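Local coordinates for protein diguanylate cyclase DosC (Escherichia coli, PDB 4ZVA) that makes the second messenger cyclic di-GMP under the control of oxygen, which its haem-bearing globin domain senses, at residues Glu65-Asn70 against Met105-Leu110; Glu36-Val41 against Gln59-Met64; Val27-Tyr32 against Tyr115-Ser120. One frame throughout, in Å; residues are numbered along the deposited sequence.

Interaction 1 of 3, residues Glu65-Asn70 against Met105-Leu110; sequences ERWIIN and MGFRVL. With HEM (protoporphyrin IX containing Fe), chain C.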
# COMPACT_ATOMS: atom_id res chain seq x y z
N GLU A 65 13.63 10.44 -7.40
CA GLU A 65 14.52 9.45 -8.00
C GLU A 65 15.42 8.81 -6.95
O GLU A 65 15.57 7.60 -6.89
CB GLU A 65 15.40 10.07 -9.08
CG GLU A 65 14.75 10.18 -10.44
CD GLU A 65 15.78 10.43 -11.53
OE1 GLU A 65 16.81 9.71 -11.56
OE2 GLU A 65 15.57 11.34 -12.35
N ARG A 66 16.01 9.66 -6.12
CA ARG A 66 16.89 9.21 -5.05
C ARG A 66 16.11 8.38 -4.04
O ARG A 66 16.59 7.35 -3.57
CB ARG A 66 17.55 10.41 -4.37
CG ARG A 66 18.57 10.05 -3.30
CD ARG A 66 19.08 11.30 -2.60
NE ARG A 66 19.19 12.43 -3.53
CZ ARG A 66 18.45 13.54 -3.44
NH1 ARG A 66 17.56 13.67 -2.47
NH2 ARG A 66 18.61 14.51 -4.33
N TRP A 67 14.90 8.83 -3.71
CA TRP A 67 14.07 8.13 -2.74
C TRP A 67 13.73 6.72 -3.22
O TRP A 67 13.89 5.75 -2.48
CB TRP A 67 12.78 8.91 -2.48
CG TRP A 67 11.98 8.38 -1.32
CD1 TRP A 67 11.99 8.83 -0.03
CD2 TRP A 67 11.05 7.28 -1.35
NE1 TRP A 67 11.13 8.09 0.74
CE2 TRP A 67 10.54 7.14 -0.04
CE3 TRP A 67 10.60 6.42 -2.35
CZ2 TRP A 67 9.60 6.16 0.29
CZ3 TRP A 67 9.66 5.45 -2.02
CH2 TRP A 67 9.18 5.32 -0.71
N ILE A 68 13.26 6.63 -4.45
CA ILE A 68 12.86 5.35 -5.04
C ILE A 68 14.02 4.36 -5.04
O ILE A 68 13.85 3.20 -4.65
CB ILE A 68 12.33 5.54 -6.47
CG1 ILE A 68 11.01 6.30 -6.44
CG2 ILE A 68 12.15 4.19 -7.15
CD1 ILE A 68 10.55 6.79 -7.79
N ILE A 69 15.19 4.81 -5.48
CA ILE A 69 16.37 3.95 -5.51
C ILE A 69 16.78 3.52 -4.10
O ILE A 69 17.06 2.34 -3.87
CB ILE A 69 17.56 4.65 -6.20
CG1 ILE A 69 17.24 4.92 -7.67
CG2 ILE A 69 18.82 3.79 -6.09
CD1 ILE A 69 18.32 5.69 -8.40
N ASN A 70 16.81 4.46 -3.17
CA ASN A 70 17.23 4.14 -1.80
C ASN A 70 16.33 3.11 -1.14
O ASN A 70 16.81 2.16 -0.52
CB ASN A 70 17.27 5.41 -0.95
CG ASN A 70 18.49 6.27 -1.23
OD1 ASN A 70 19.56 5.75 -1.55
ND2 ASN A 70 18.34 7.58 -1.11
N MET A 105 -1.84 9.53 -0.88
CA MET A 105 -2.25 9.48 -2.28
C MET A 105 -1.04 9.42 -3.20
O MET A 105 -1.08 8.75 -4.24
CB MET A 105 -3.12 10.69 -2.62
CG MET A 105 -3.62 10.73 -4.06
SD MET A 105 -2.51 11.60 -5.19
CE MET A 105 -2.56 13.25 -4.51
N GLY A 106 0.03 10.11 -2.83
CA GLY A 106 1.26 10.09 -3.60
C GLY A 106 1.85 8.69 -3.63
O GLY A 106 2.29 8.22 -4.68
N PHE A 107 1.86 8.03 -2.48
CA PHE A 107 2.36 6.67 -2.37
C PHE A 107 1.54 5.70 -3.21
O PHE A 107 2.08 4.76 -3.80
CB PHE A 107 2.37 6.21 -0.92
CG PHE A 107 3.56 6.68 -0.14
CD1 PHE A 107 4.76 5.98 -0.18
CD2 PHE A 107 3.49 7.82 0.64
CE1 PHE A 107 5.86 6.41 0.53
CE2 PHE A 107 4.58 8.25 1.37
CZ PHE A 107 5.77 7.55 1.31
N ARG A 108 0.23 5.91 -3.26
CA ARG A 108 -0.64 5.05 -4.04
C ARG A 108 -0.34 5.21 -5.53
O ARG A 108 -0.30 4.23 -6.27
CB ARG A 108 -2.12 5.35 -3.76
CG ARG A 108 -3.06 4.32 -4.39
CD ARG A 108 -4.52 4.62 -4.09
NE ARG A 108 -5.00 5.79 -4.80
CZ ARG A 108 -5.35 5.79 -6.08
NH1 ARG A 108 -5.26 4.67 -6.79
NH2 ARG A 108 -5.78 6.90 -6.66
N VAL A 109 -0.14 6.46 -5.95
CA VAL A 109 0.22 6.75 -7.33
C VAL A 109 1.52 6.06 -7.71
O VAL A 109 1.62 5.44 -8.77
CB VAL A 109 0.35 8.27 -7.57
CG1 VAL A 109 0.94 8.54 -8.95
CG2 VAL A 109 -1.00 8.95 -7.42
N LEU A 110 2.51 6.16 -6.82
CA LEU A 110 3.82 5.55 -7.05
C LEU A 110 3.70 4.04 -7.21
O LEU A 110 4.24 3.46 -8.15
CB LEU A 110 4.77 5.88 -5.89
CG LEU A 110 6.16 5.25 -5.98
CD1 LEU A 110 6.88 5.71 -7.25
CD2 LEU A 110 6.98 5.57 -4.74
CHA HEM C . 9.74 17.14 -0.70
CHB HEM C . 5.18 17.67 -2.27
CHC HEM C . 4.51 12.91 -1.66
CHD HEM C . 9.29 12.29 -1.17
C1A HEM C . 8.59 17.71 -1.21
C2A HEM C . 8.39 19.09 -1.61
C3A HEM C . 7.14 19.22 -2.05
C4A HEM C . 6.48 17.94 -1.93
CMA HEM C . 6.48 20.51 -2.58
CAA HEM C . 9.44 20.22 -1.58
CBA HEM C . 10.64 19.85 -2.45
CGA HEM C . 11.51 21.05 -2.66
O1A HEM C . 10.98 22.19 -2.65
O2A HEM C . 12.74 20.87 -2.85
C1B HEM C . 4.60 16.42 -2.27
C2B HEM C . 3.27 16.10 -2.74
C3B HEM C . 3.08 14.77 -2.57
C4B HEM C . 4.29 14.23 -1.99
CMB HEM C . 2.30 17.15 -3.31
CAB HEM C . 1.86 13.88 -2.89
CBB HEM C . 0.74 14.31 -3.49
C1C HEM C . 5.75 12.31 -1.57
C2C HEM C . 6.02 10.89 -1.64
C3C HEM C . 7.35 10.72 -1.50
C4C HEM C . 7.94 12.03 -1.34
CMC HEM C . 4.91 9.83 -1.85
CAC HEM C . 8.19 9.42 -1.50
CBC HEM C . 7.70 8.19 -1.73
C1D HEM C . 9.87 13.53 -0.99
C2D HEM C . 11.28 13.76 -0.77
C3D HEM C . 11.42 15.29 -0.63
C4D HEM C . 10.08 15.81 -0.77
CMD HEM C . 12.39 12.69 -0.71
CAD HEM C . 12.71 16.11 -0.38
CBD HEM C . 13.33 15.69 0.95
CGD HEM C . 14.33 16.73 1.41
O1D HEM C . 15.11 16.43 2.34
O2D HEM C . 14.34 17.85 0.84
NA HEM C . 7.39 17.04 -1.41
NB HEM C . 5.20 15.26 -1.82
NC HEM C . 6.94 12.98 -1.38
ND HEM C . 9.20 14.75 -0.97
FE HEM C . 7.14 15.00 -1.14
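In the haem pocket, Trp67 meets Phe107 and Leu110 around one vinyl group of the porphyrin. The vinyl end, HEM CBC, lies over one face of the indole, displaced toward the rim, with Trp67 CH2 3.4 Å from it. Phe107 CE1 reaches the same HEM CBC at 3.4 Å, so two broad aromatic surfaces take up a flat apolar substituent that carries no polar handle. Between the rings themselves, Trp67 CH2 comes to the edge of Phe107, 3.7 Å from CE1, and the planes meet obliquely at 72°. Phe107 turns a face to the methyl HEM CMC. Within the globin fold of this protoglobin-type sensor, the two helix segments cross at -68° with axes 13.7 Å apart, a wide separation, spanned here by large aromatic and branched aliphatic side chains. The indole extends across it because its CG stands opposite the backbone N (chi1 -170°), while NE1 is hydrogen-bonded to Gln86. With an alanine in place of Trp67, the vinyl group would probably lose the face it lies against, and Gln86 would be left without its indole partner. Leu110 fills in beside the aromatics with its two branches: CD2 lies 3.8 Å from Trp67 CZ3, and CD1 lies 3.9 Å from Ile68 CD1. Gly106 brings its carbonyl carbon C within 3.7 Å of HEM CMC; a side chain here would run into the vinyl carbon HEM CAB.

Interaction 2 of 3, residues Glu36-Val41 against Gln59-Met64; sequences EFYRIV and QLKSAM. With HEM (protoporphyrin IX containing Fe), chain C.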
# COMPACT_ATOMS: atom_id res chain seq x y z
N GLU A 36 6.44 10.73 -14.10
CA GLU A 36 5.04 10.31 -14.19
C GLU A 36 4.31 10.53 -12.87
O GLU A 36 3.14 10.89 -12.85
CB GLU A 36 4.96 8.84 -14.62
CG GLU A 36 3.55 8.30 -14.81
CD GLU A 36 2.83 8.89 -16.02
OE1 GLU A 36 3.43 9.71 -16.75
OE2 GLU A 36 1.66 8.53 -16.25
N PHE A 37 5.01 10.29 -11.76
CA PHE A 37 4.50 10.58 -10.43
C PHE A 37 4.05 12.03 -10.32
O PHE A 37 2.93 12.32 -9.91
CB PHE A 37 5.56 10.28 -9.37
CG PHE A 37 5.24 10.80 -8.00
CD1 PHE A 37 4.47 10.05 -7.12
CD2 PHE A 37 5.72 12.03 -7.57
CE1 PHE A 37 4.18 10.52 -5.85
CE2 PHE A 37 5.43 12.50 -6.31
CZ PHE A 37 4.66 11.75 -5.45
N TYR A 38 4.94 12.94 -10.72
CA TYR A 38 4.68 14.37 -10.65
C TYR A 38 3.48 14.76 -11.51
O TYR A 38 2.65 15.57 -11.10
CB TYR A 38 5.92 15.16 -11.08
CG TYR A 38 5.79 16.65 -10.85
CD1 TYR A 38 6.09 17.21 -9.61
CD2 TYR A 38 5.37 17.50 -11.86
CE1 TYR A 38 5.98 18.57 -9.39
CE2 TYR A 38 5.25 18.86 -11.65
CZ TYR A 38 5.55 19.39 -10.42
OH TYR A 38 5.43 20.75 -10.21
N ARG A 39 3.41 14.20 -12.71
CA ARG A 39 2.33 14.52 -13.64
C ARG A 39 0.96 14.12 -13.08
O ARG A 39 0.01 14.89 -13.15
CB ARG A 39 2.56 13.84 -14.99
CG ARG A 39 1.54 14.24 -16.05
CD ARG A 39 1.64 13.37 -17.29
NE ARG A 39 1.27 11.99 -17.02
CZ ARG A 39 0.02 11.55 -16.99
NH1 ARG A 39 -0.99 12.39 -17.21
NH2 ARG A 39 -0.23 10.27 -16.73
N ILE A 40 0.88 12.91 -12.54
CA ILE A 40 -0.38 12.39 -12.02
C ILE A 40 -0.81 13.10 -10.74
O ILE A 40 -1.98 13.44 -10.57
CB ILE A 40 -0.29 10.87 -11.77
CG1 ILE A 40 -0.04 10.13 -13.08
CG2 ILE A 40 -1.55 10.35 -11.09
CD1 ILE A 40 0.15 8.65 -12.93
N VAL A 41 0.15 13.32 -9.85
CA VAL A 41 -0.10 14.04 -8.60
C VAL A 41 -0.62 15.45 -8.88
O VAL A 41 -1.52 15.93 -8.19
CB VAL A 41 1.18 14.10 -7.74
CG1 VAL A 41 1.11 15.24 -6.74
CG2 VAL A 41 1.43 12.77 -7.06
N GLN A 59 13.37 20.06 -8.13
CA GLN A 59 13.99 19.48 -6.95
C GLN A 59 13.24 18.24 -6.47
O GLN A 59 13.86 17.28 -6.00
CB GLN A 59 14.08 20.51 -5.81
CG GLN A 59 15.12 21.60 -6.05
CD GLN A 59 15.26 22.54 -4.87
OE1 GLN A 59 14.29 22.79 -4.15
NE2 GLN A 59 16.46 23.06 -4.66
N LEU A 60 11.92 18.26 -6.58
CA LEU A 60 11.09 17.14 -6.13
C LEU A 60 11.32 15.91 -7.00
O LEU A 60 11.41 14.79 -6.49
CB LEU A 60 9.61 17.52 -6.14
CG LEU A 60 8.62 16.42 -5.76
CD1 LEU A 60 8.91 15.87 -4.37
CD2 LEU A 60 7.19 16.92 -5.85
N LYS A 61 11.41 16.12 -8.31
CA LYS A 61 11.65 15.02 -9.24
C LYS A 61 12.99 14.37 -8.96
O LYS A 61 13.10 13.14 -8.94
CB LYS A 61 11.59 15.52 -10.69
CG LYS A 61 10.19 15.86 -11.17
CD LYS A 61 10.20 16.30 -12.63
CE LYS A 61 8.80 16.58 -13.13
NZ LYS A 61 8.79 17.01 -14.55
N SER A 62 14.01 15.19 -8.72
CA SER A 62 15.33 14.70 -8.38
C SER A 62 15.33 13.99 -7.03
O SER A 62 16.00 12.97 -6.85
CB SER A 62 16.34 15.85 -8.36
OG SER A 62 17.61 15.41 -7.90
N ALA A 63 14.57 14.52 -6.08
CA ALA A 63 14.45 13.92 -4.76
C ALA A 63 13.74 12.57 -4.83
O ALA A 63 14.10 11.63 -4.12
CB ALA A 63 13.73 14.85 -3.81
N MET A 64 12.72 12.48 -5.68
CA MET A 64 11.95 11.25 -5.83
C MET A 64 12.80 10.12 -6.42
O MET A 64 12.68 8.97 -5.99
CB MET A 64 10.72 11.48 -6.70
CG MET A 64 9.54 12.11 -5.97
SD MET A 64 8.87 11.06 -4.66
CE MET A 64 8.64 9.51 -5.53
CHA HEM C . 9.74 17.14 -0.70
CHB HEM C . 5.18 17.67 -2.27
CHC HEM C . 4.51 12.91 -1.66
CHD HEM C . 9.29 12.29 -1.17
C1A HEM C . 8.59 17.71 -1.21
C2A HEM C . 8.39 19.09 -1.61
C3A HEM C . 7.14 19.22 -2.05
C4A HEM C . 6.48 17.94 -1.93
CMA HEM C . 6.48 20.51 -2.58
CAA HEM C . 9.44 20.22 -1.58
CBA HEM C . 10.64 19.85 -2.45
CGA HEM C . 11.51 21.05 -2.66
O1A HEM C . 10.98 22.19 -2.65
O2A HEM C . 12.74 20.87 -2.85
C1B HEM C . 4.60 16.42 -2.27
C2B HEM C . 3.27 16.10 -2.74
C3B HEM C . 3.08 14.77 -2.57
C4B HEM C . 4.29 14.23 -1.99
CMB HEM C . 2.30 17.15 -3.31
CAB HEM C . 1.86 13.88 -2.89
CBB HEM C . 0.74 14.31 -3.49
C1C HEM C . 5.75 12.31 -1.57
C2C HEM C . 6.02 10.89 -1.64
C3C HEM C . 7.35 10.72 -1.50
C4C HEM C . 7.94 12.03 -1.34
CMC HEM C . 4.91 9.83 -1.85
CAC HEM C . 8.19 9.42 -1.50
CBC HEM C . 7.70 8.19 -1.73
C1D HEM C . 9.87 13.53 -0.99
C2D HEM C . 11.28 13.76 -0.77
C3D HEM C . 11.42 15.29 -0.63
C4D HEM C . 10.08 15.81 -0.77
CMD HEM C . 12.39 12.69 -0.71
CAD HEM C . 12.71 16.11 -0.38
CBD HEM C . 13.33 15.69 0.95
CGD HEM C . 14.33 16.73 1.41
O1D HEM C . 15.11 16.43 2.34
O2D HEM C . 14.34 17.85 0.84
NA HEM C . 7.39 17.04 -1.41
NB HEM C . 5.20 15.26 -1.82
NC HEM C . 6.94 12.98 -1.38
ND HEM C . 9.20 14.75 -0.97
FE HEM C . 7.14 15.00 -1.14
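The ring of Phe37 is enclosed between Met64 CE, over the centre of one face, and Val41 CG2, which lies over the opposite face toward the rim; the haem carbon HEM CHC comes to its edge, in the ring plane. In the second ring, that of Tyr38, Leu60 CD2 sits at the edge, in plane, and Lys61 CE approaches obliquely. These groups join two helices of the globin fold, whose short segments run at 128° to each other. Phe37, Val41, Leu60 and Met64 form part of the wall of the haem pocket, and Tyr38 and Lys61 pack behind it.

Met64 CE stands 4.2 Å from the Phe37 centroid and 5° off the ring normal, a CH-pi contact. Its sulfur adds a Met-aromatic contact over the same face, with SD 4.1 Å from Phe37 CE2. The thioether is bent at both chi2 (-64°) and chi3, which folds it in between ring and haem, so that SD also lies 3.5 Å from HEM C3C. Methionine suits this place because its flexible, polarisable chain can fit against two flat surfaces at once.

Leu60 divides its branches in a similar way. CD2 packs 3.9 Å from Tyr38 CD1, while CD1 faces the porphyrin core, 3.5 Å from HEM NA. Leu51 touches both Tyr38 and Leu60. Lys61, extended beyond CG, runs across Tyr38, so its methylenes serve as an apolar partner, CE lying 3.8 Å from Tyr38 CD2, and its charged NZ is paired with Glu57 by a salt bridge. Tyrosine gives the helix pair a large ring with a polar end; in this ferric form the Tyr38 OH lies 10.9 Å from the haem iron HEM FE.

Interaction 3 of 3, residues Val27-Tyr32 against Tyr115-Ser120; sequences VAHAHY and YPVIFS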
# COMPACT_ATOMS: atom_id res chain seq x y z
N VAL A 27 16.66 1.69 -10.24
CA VAL A 27 17.67 2.55 -10.85
C VAL A 27 17.36 2.83 -12.32
O VAL A 27 17.45 3.97 -12.77
CB VAL A 27 19.08 1.93 -10.73
CG1 VAL A 27 20.13 2.82 -11.39
CG2 VAL A 27 19.42 1.70 -9.27
N ALA A 28 16.95 1.80 -13.06
CA ALA A 28 16.71 1.93 -14.50
C ALA A 28 15.50 2.80 -14.81
O ALA A 28 15.43 3.42 -15.87
CB ALA A 28 16.54 0.56 -15.14
N HIS A 29 14.54 2.85 -13.89
CA HIS A 29 13.27 3.51 -14.20
C HIS A 29 12.89 4.62 -13.22
O HIS A 29 11.80 5.17 -13.32
CB HIS A 29 12.15 2.47 -14.27
CG HIS A 29 12.36 1.44 -15.34
ND1 HIS A 29 12.90 0.20 -15.08
CD2 HIS A 29 12.12 1.48 -16.67
CE1 HIS A 29 12.98 -0.49 -16.21
NE2 HIS A 29 12.51 0.26 -17.19
N ALA A 30 13.78 4.94 -12.28
CA ALA A 30 13.51 6.00 -11.31
C ALA A 30 13.18 7.32 -11.98
O ALA A 30 12.31 8.06 -11.52
CB ALA A 30 14.70 6.19 -10.37
N HIS A 31 13.86 7.61 -13.09
CA HIS A 31 13.63 8.84 -13.82
C HIS A 31 12.21 8.91 -14.37
O HIS A 31 11.49 9.88 -14.13
CB HIS A 31 14.64 8.98 -14.97
CG HIS A 31 14.56 10.29 -15.69
ND1 HIS A 31 14.76 11.50 -15.07
CD2 HIS A 31 14.31 10.57 -16.99
CE1 HIS A 31 14.63 12.48 -15.95
NE2 HIS A 31 14.36 11.94 -17.13
N TYR A 32 11.80 7.86 -15.08
CA TYR A 32 10.44 7.77 -15.58
C TYR A 32 9.42 7.87 -14.45
O TYR A 32 8.42 8.59 -14.57
CB TYR A 32 10.22 6.45 -16.34
CG TYR A 32 8.75 6.06 -16.43
CD1 TYR A 32 7.91 6.64 -17.36
CD2 TYR A 32 8.21 5.12 -15.56
CE1 TYR A 32 6.58 6.30 -17.44
CE2 TYR A 32 6.87 4.77 -15.63
CZ TYR A 32 6.06 5.36 -16.57
OH TYR A 32 4.73 5.02 -16.65
N TYR A 115 3.91 -0.91 -11.09
CA TYR A 115 3.53 -2.24 -11.57
C TYR A 115 3.74 -2.44 -13.08
O TYR A 115 4.35 -3.43 -13.48
CB TYR A 115 2.07 -2.55 -11.21
CG TYR A 115 1.59 -3.88 -11.75
CD1 TYR A 115 1.91 -5.07 -11.11
CD2 TYR A 115 0.82 -3.94 -12.90
CE1 TYR A 115 1.48 -6.29 -11.61
CE2 TYR A 115 0.38 -5.16 -13.41
CZ TYR A 115 0.71 -6.32 -12.75
OH TYR A 115 0.27 -7.53 -13.24
N PRO A 116 3.25 -1.51 -13.93
CA PRO A 116 3.46 -1.74 -15.37
C PRO A 116 4.93 -1.79 -15.76
O PRO A 116 5.29 -2.46 -16.73
CB PRO A 116 2.77 -0.53 -16.02
CG PRO A 116 1.78 -0.07 -15.02
CD PRO A 116 2.44 -0.30 -13.70
N VAL A 117 5.77 -1.08 -15.01
CA VAL A 117 7.22 -1.10 -15.24
C VAL A 117 7.79 -2.49 -14.95
O VAL A 117 8.60 -3.01 -15.71
CB VAL A 117 7.93 -0.05 -14.36
CG1 VAL A 117 9.43 -0.29 -14.33
CG2 VAL A 117 7.63 1.35 -14.88
N ILE A 118 7.35 -3.08 -13.84
CA ILE A 118 7.78 -4.43 -13.48
C ILE A 118 7.17 -5.46 -14.42
O ILE A 118 7.84 -6.42 -14.82
CB ILE A 118 7.41 -4.76 -12.02
CG1 ILE A 118 8.15 -3.82 -11.06
CG2 ILE A 118 7.73 -6.21 -11.68
CD1 ILE A 118 7.86 -4.07 -9.59
N PHE A 119 5.92 -5.25 -14.78
CA PHE A 119 5.22 -6.16 -15.68
C PHE A 119 5.89 -6.20 -17.06
O PHE A 119 5.92 -7.24 -17.71
CB PHE A 119 3.75 -5.76 -15.82
CG PHE A 119 2.91 -6.76 -16.56
CD1 PHE A 119 2.34 -7.83 -15.90
CD2 PHE A 119 2.70 -6.63 -17.92
CE1 PHE A 119 1.57 -8.75 -16.58
CE2 PHE A 119 1.93 -7.55 -18.61
CZ PHE A 119 1.36 -8.61 -17.94
N SER A 120 6.44 -5.06 -17.48
CA SER A 120 7.04 -4.93 -18.80
C SER A 120 8.48 -5.43 -18.85
O SER A 120 9.10 -5.45 -19.92
CB SER A 120 7.02 -3.46 -19.26
OG SER A 120 5.70 -2.96 -19.32
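The two backbones come nearest at His29 and Val117, whose CA atoms are 7.7 Å apart, and the helix through 27-32 is kinked here: the N atoms of His31 and Tyr32 make no bond to the preceding turn, and His29 itself has phi -124°.

Val117 is the centre of the contact, its two methyls going to two different rings. CG1 lies over a face of the His29 imidazole, 3.7 Å from the ring centroid and 20° off the normal, in a CH-pi contact. The nearest ring atom is His29 CG, 3.5 Å from Val117 CG1, and the methyl is offset from the ring centre toward that side. CG2 meets Tyr32 obliquely, 3.6 Å from Tyr32 CE2 and 3.9 Å from CD2 of the same ring. The branch at CB separates the two methyls, and with CG1 opposite the backbone N (chi1 166°) one is sent to His29 and the other to Tyr32, which is how one small residue can serve both aromatics. On the histidine side, ND1 is hydrogen-bonded to the carbonyl O of Ile25, one turn back, and this bond probably helps hold the imidazole with a face to Val117. Tyr32 suits the outer margin of the contact: its ring supplies apolar carbon to Val117, and its hydroxyl is compatible with solvent.

This is surface packing between helix 16-43 and the C-terminal part of helix 100-119. On the inner side Val117 also touches Ile25, and Ile118 packs against helix 125-147. Beyond it, the ring of Tyr115 stacks on His133 of the second subunit, so the turn that carries Val117 lies between helix 16-43 and the dimer partner.

How the interactions relate
From the N terminus, helix 16-43 supplies 27-32 and then 36-41, helix 54-72 supplies 59-64 and then 65-70, and helix 100-119 supplies 105-110 and then 115-120. Interaction 2 closes the first loop, between helices 16-43 and 54-72, and is complete before interaction 1 opens the next, between helices 54-72 and 100-119. Both nest within the long loop closed by interaction 3, which brings helix 100-119 back to helix 16-43; none cross. The three helices are thus joined pairwise. Interactions 1 and 2 share the haem and touch directly through Gly106 and Phe37, whereas Glu65 and His31 probably hydrogen-bond between interactions 1 and 3.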